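Virulence sensor protein BvgS (Bordetella pertussis, PDB 6ZJ8) acts as a virulence sensor histidine kinase, its PAS domain probably taking part in signal transduction. Local coordinates at residues D55-T60 and H85-T90; D102-L107 and T111-Q116. One frame throughout, in Å; residues are numbered along the deposited sequence.

Contact 1: D55-T60 and H85-T90; sequences DTFGVT and HEFLLT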
# COMPACT_ATOMS: atom_id res chain seq x y z
N ASP A 55 -2.26 9.14 -0.73
CA ASP A 55 -3.30 9.96 -0.13
C ASP A 55 -3.75 9.43 1.23
O ASP A 55 -4.30 10.20 2.03
CB ASP A 55 -4.50 10.08 -1.07
CG ASP A 55 -4.23 11.00 -2.25
OD1 ASP A 55 -3.12 11.57 -2.33
OD2 ASP A 55 -5.14 11.16 -3.09
N THR A 56 -3.53 8.15 1.51
CA THR A 56 -3.77 7.65 2.86
C THR A 56 -3.04 8.50 3.89
O THR A 56 -3.56 8.75 4.98
CB THR A 56 -3.32 6.19 2.97
OG1 THR A 56 -4.15 5.37 2.15
CG2 THR A 56 -3.39 5.71 4.42
N PHE A 57 -1.84 8.96 3.54
CA PHE A 57 -0.99 9.72 4.45
C PHE A 57 -0.91 11.20 4.10
O PHE A 57 -0.28 11.96 4.83
CB PHE A 57 0.42 9.11 4.45
CG PHE A 57 0.43 7.62 4.59
CD1 PHE A 57 0.39 7.02 5.84
CD2 PHE A 57 0.47 6.81 3.46
CE1 PHE A 57 0.39 5.65 5.96
CE2 PHE A 57 0.47 5.43 3.59
CZ PHE A 57 0.43 4.85 4.84
N GLY A 58 -1.54 11.62 3.00
CA GLY A 58 -1.52 13.02 2.63
C GLY A 58 -0.17 13.53 2.17
O GLY A 58 0.14 14.71 2.37
N VAL A 59 0.64 12.67 1.55
CA VAL A 59 1.95 13.08 1.05
C VAL A 59 2.00 12.92 -0.47
O VAL A 59 1.06 12.41 -1.09
CB VAL A 59 3.09 12.28 1.71
CG1 VAL A 59 3.04 12.45 3.22
CG2 VAL A 59 3.02 10.81 1.32
N THR A 60 3.11 13.34 -1.07
CA THR A 60 3.34 13.23 -2.50
C THR A 60 4.39 12.16 -2.76
O THR A 60 5.02 11.63 -1.84
CB THR A 60 3.80 14.57 -3.09
OG1 THR A 60 5.01 14.98 -2.45
CG2 THR A 60 2.74 15.64 -2.89
N HIS A 85 4.81 2.18 8.37
CA HIS A 85 5.25 0.87 8.87
C HIS A 85 4.06 0.02 9.28
O HIS A 85 4.06 -1.20 9.09
CB HIS A 85 6.21 1.05 10.04
CG HIS A 85 6.86 -0.22 10.48
ND1 HIS A 85 6.58 -0.82 11.69
CD2 HIS A 85 7.78 -1.01 9.87
CE1 HIS A 85 7.30 -1.93 11.80
NE2 HIS A 85 8.04 -2.06 10.71
N GLU A 86 3.02 0.65 9.85
CA GLU A 86 1.86 -0.10 10.31
C GLU A 86 1.12 -0.75 9.14
O GLU A 86 0.67 -1.90 9.23
CB GLU A 86 0.93 0.82 11.10
CG GLU A 86 1.53 1.28 12.42
CD GLU A 86 0.75 2.42 13.07
OE1 GLU A 86 1.32 3.11 13.94
OE2 GLU A 86 -0.42 2.63 12.70
N PHE A 87 0.99 -0.03 8.02
CA PHE A 87 0.26 -0.57 6.88
C PHE A 87 1.07 -1.61 6.11
O PHE A 87 0.48 -2.48 5.45
CB PHE A 87 -0.14 0.56 5.93
CG PHE A 87 -1.24 1.43 6.45
CD1 PHE A 87 -0.95 2.54 7.23
CD2 PHE A 87 -2.56 1.13 6.17
CE1 PHE A 87 -1.97 3.34 7.71
CE2 PHE A 87 -3.58 1.93 6.65
CZ PHE A 87 -3.29 3.03 7.42
N LEU A 88 2.40 -1.53 6.16
CA LEU A 88 3.24 -2.47 5.44
C LEU A 88 3.45 -3.74 6.26
O LEU A 88 3.05 -3.83 7.42
CB LEU A 88 4.59 -1.82 5.11
CG LEU A 88 4.50 -0.52 4.31
CD1 LEU A 88 5.84 0.18 4.32
CD2 LEU A 88 4.04 -0.79 2.89
N LEU A 89 4.08 -4.72 5.63
CA LEU A 89 4.43 -5.98 6.28
C LEU A 89 5.93 -6.04 6.52
O LEU A 89 6.72 -5.44 5.79
CB LEU A 89 3.99 -7.17 5.43
CG LEU A 89 2.48 -7.33 5.22
CD1 LEU A 89 2.18 -8.59 4.44
CD2 LEU A 89 1.75 -7.34 6.56
N THR A 90 6.31 -6.76 7.57
CA THR A 90 7.71 -6.88 7.93
C THR A 90 8.49 -7.57 6.81
O THR A 90 7.94 -8.34 6.01
CB THR A 90 7.86 -7.66 9.24
OG1 THR A 90 6.93 -7.16 10.21
CG2 THR A 90 9.27 -7.52 9.79

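Contact 2: D102-L107 and T111-Q116; sequences DRDVTL and TRHVYQ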
# COMPACT_ATOMS: atom_id res chain seq x y z
N ASP A 102 -4.00 -9.50 8.17
CA ASP A 102 -5.03 -8.50 8.41
C ASP A 102 -4.93 -8.03 9.85
O ASP A 102 -4.70 -8.82 10.77
CB ASP A 102 -6.44 -9.05 8.12
CG ASP A 102 -7.00 -9.88 9.26
OD1 ASP A 102 -6.25 -10.68 9.85
OD2 ASP A 102 -8.20 -9.72 9.56
N ARG A 103 -5.08 -6.72 10.04
CA ARG A 103 -4.93 -6.10 11.35
C ARG A 103 -5.68 -4.77 11.34
O ARG A 103 -6.13 -4.30 10.29
CB ARG A 103 -3.44 -5.88 11.69
CG ARG A 103 -2.69 -5.00 10.70
CD ARG A 103 -1.32 -4.56 11.22
NE ARG A 103 -1.43 -3.50 12.22
CZ ARG A 103 -0.39 -2.88 12.78
NH1 ARG A 103 -0.59 -1.93 13.68
NH2 ARG A 103 0.86 -3.21 12.45
N ASP A 104 -5.80 -4.19 12.52
CA ASP A 104 -6.31 -2.83 12.66
C ASP A 104 -5.15 -1.86 12.68
O ASP A 104 -4.09 -2.15 13.25
CB ASP A 104 -7.14 -2.69 13.94
CG ASP A 104 -8.42 -3.49 13.90
OD1 ASP A 104 -8.95 -3.72 12.79
OD2 ASP A 104 -8.89 -3.90 14.98
N VAL A 105 -5.34 -0.71 12.04
CA VAL A 105 -4.33 0.34 12.01
C VAL A 105 -5.02 1.66 12.35
O VAL A 105 -6.13 1.93 11.88
CB VAL A 105 -3.64 0.43 10.64
CG1 VAL A 105 -2.72 1.65 10.60
CG2 VAL A 105 -2.86 -0.84 10.36
N THR A 106 -4.35 2.47 13.16
CA THR A 106 -4.89 3.74 13.63
C THR A 106 -4.11 4.88 12.99
O THR A 106 -2.88 4.91 13.06
CB THR A 106 -4.81 3.83 15.16
OG1 THR A 106 -5.52 2.72 15.74
CG2 THR A 106 -5.42 5.13 15.65
N LEU A 107 -4.84 5.81 12.38
CA LEU A 107 -4.23 6.90 11.63
C LEU A 107 -5.24 8.03 11.54
O LEU A 107 -6.40 7.81 11.18
CB LEU A 107 -3.82 6.44 10.22
CG LEU A 107 -3.28 7.51 9.28
CD1 LEU A 107 -1.92 7.99 9.74
CD2 LEU A 107 -3.22 6.98 7.86
N THR A 111 -9.43 4.30 13.27
CA THR A 111 -8.89 2.94 13.25
C THR A 111 -9.53 2.16 12.11
O THR A 111 -10.76 2.07 12.04
CB THR A 111 -9.13 2.23 14.58
OG1 THR A 111 -8.56 3.00 15.65
CG2 THR A 111 -8.51 0.85 14.57
N ARG A 112 -8.71 1.59 11.24
CA ARG A 112 -9.17 0.87 10.07
C ARG A 112 -8.71 -0.58 10.13
O ARG A 112 -7.55 -0.86 10.46
CB ARG A 112 -8.65 1.49 8.77
CG ARG A 112 -8.65 3.01 8.75
CD ARG A 112 -7.24 3.54 8.97
NE ARG A 112 -7.24 4.98 9.21
CZ ARG A 112 -7.23 5.91 8.26
NH1 ARG A 112 -7.21 5.56 6.98
NH2 ARG A 112 -7.23 7.19 8.60
N HIS A 113 -9.62 -1.50 9.81
CA HIS A 113 -9.27 -2.89 9.59
C HIS A 113 -8.81 -3.04 8.14
O HIS A 113 -9.55 -2.72 7.21
CB HIS A 113 -10.48 -3.78 9.87
CG HIS A 113 -10.22 -5.24 9.71
ND1 HIS A 113 -11.21 -6.14 9.38
CD2 HIS A 113 -9.08 -5.96 9.83
CE1 HIS A 113 -10.69 -7.36 9.31
NE2 HIS A 113 -9.40 -7.27 9.58
N VAL A 114 -7.57 -3.52 7.96
CA VAL A 114 -6.96 -3.57 6.63
C VAL A 114 -6.52 -5.00 6.33
O VAL A 114 -6.11 -5.75 7.22
CB VAL A 114 -5.77 -2.60 6.51
CG1 VAL A 114 -6.23 -1.17 6.68
CG2 VAL A 114 -4.68 -2.95 7.53
N TYR A 115 -6.60 -5.36 5.06
CA TYR A 115 -6.14 -6.64 4.54
C TYR A 115 -4.86 -6.39 3.76
O TYR A 115 -4.90 -5.76 2.69
CB TYR A 115 -7.22 -7.29 3.67
CG TYR A 115 -6.90 -8.70 3.24
CD1 TYR A 115 -6.95 -9.75 4.14
CD2 TYR A 115 -6.58 -8.98 1.92
CE1 TYR A 115 -6.67 -11.04 3.75
CE2 TYR A 115 -6.29 -10.28 1.51
CZ TYR A 115 -6.34 -11.30 2.43
OH TYR A 115 -6.06 -12.59 2.04
N GLN A 116 -3.74 -6.87 4.28
CA GLN A 116 -2.42 -6.58 3.74
C GLN A 116 -1.89 -7.77 2.94
O GLN A 116 -2.18 -8.93 3.26
CB GLN A 116 -1.44 -6.25 4.87
CG GLN A 116 -1.90 -5.13 5.79
CD GLN A 116 -1.19 -5.16 7.13
OE1 GLN A 116 -1.23 -6.16 7.84
NE2 GLN A 116 -0.54 -4.05 7.47

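Contact 1: D55-T60 and H85-T90
Phe57, close to the end of helix 51-57, and Phe87, in the last turn of helix 79-87, meet in an offset edge-to-face aromatic pair, with ring planes at 89° and centroids 5.3 Å apart. Phe57 supplies the edge and Phe87 the face. The Phe87 side chain can be followed outward. Its CB leaves the backbone toward helix 51-57, and chi1 of -72° sets CG opposite the carbonyl carbon and beside the backbone N. CG lies 4.1 Å from Phe57 CZ. CD1, on one flank of the ring, makes the closest approach, 3.6 Å to Phe57 CZ, and CE1 follows along the same rim, 3.7 Å from Phe57 CE1. At the tip, CZ reaches the methyl of Thr56, with CG2 4.0 Å away over one face of the Phe87 ring. The Phe57 and Phe87 side chains run past each other in opposite directions, whereas Thr56 and Phe87 approach from opposing sides.

Thr56 CG2 does double duty, since it also lies 3.8 Å above the centre of the Phe57 ring and so fills the angle between the two perpendicular rings. Its torsion explains this: with chi1 at -66°, the methyl stands anti to the backbone N, while OG1 turns back to bond Ala52 O in its own helix. Across the two segments the contacts are carbon to carbon. Behind Phe57, Gly58 with positive phi is the C' residue of a Schellman motif that ends the helix.

This is plain core packing in a PAS fold. Phe57 also rests on Leu80, Glu83 and Met84 of helix 79-87. Phe87 meets the Trp135 ring of strand 128-137 and packs on Val105 and Val114, while Thr56 and Phe57 touch Leu107 of strand 99-107, joining both helices to the sheet.

Contact 2: D102-L107 and T111-Q116
Segments 102-107 and 111-116, on strands 99-107 and 110-122, run antiparallel (148°), their axes 4.4 Å apart at closest approach, with Arg103-Val114 and Val105-Arg112 as hydrogen-bonded pairs and Asp102-Tyr115, Asp104-His113 and Thr106-Thr111 as non-hydrogen-bonded pairs. On the face of Asp102, His113 and Thr111, His113 NE2 donates diagonally to Asp102 OD2 at 2.7 Å. The acceptor lies in the ring plane but is met on its anti side, 32° out of the carboxylate plane. Chi1 of -178° swings the His113 ring along the strand toward Asp102. Near the turn, Thr106 OG1 and Thr111 OG1 hydrogen-bond at 3.1 Å.

The other face carries Arg103, Val105, Arg112 and Val114. Val105 CG2 meets Val114 CG2 at 4.0 Å, and beside them the Arg103 CG and CD methylenes pack on the Gln116 amide. Arg112 folds back so that NH2 donates to Leu107 O at 2.8 Å from above the carbonyl plane, while Leu107 CB and CD2 lie over one guanidinium face, CD2 offset toward its rim. Helix 79-87 packs on Val105 and Leu107; strand 128-137 bonds Tyr115 through Ile136, and His113 pairs with Ile138 and Thr139 at the start of helix 138-155.

In the fold
From the N-terminal helix 17-31 the chain makes the hairpin strands 37-41 and 46-49, then helix 51-57, where contact 1 opens. Contact 1 closes a loop with 24 residues between its segments, when helix 79-87 comes back against helix 51-57. Only afterwards does contact 2 open, joining strands 99-107 and 110-122 across a short turn, so the two lie in series, and they neither nest nor cross. They touch nonetheless: Gln116 NE2 reaches Phe87 O in a weak hydrogen bond, and Glu86 packs on Val105. Contact 1 thus ties helix to helix, and contact 2 forms the hairpin at the edge of the sheet, whose Val105 and Leu107 pack against helix 79-87.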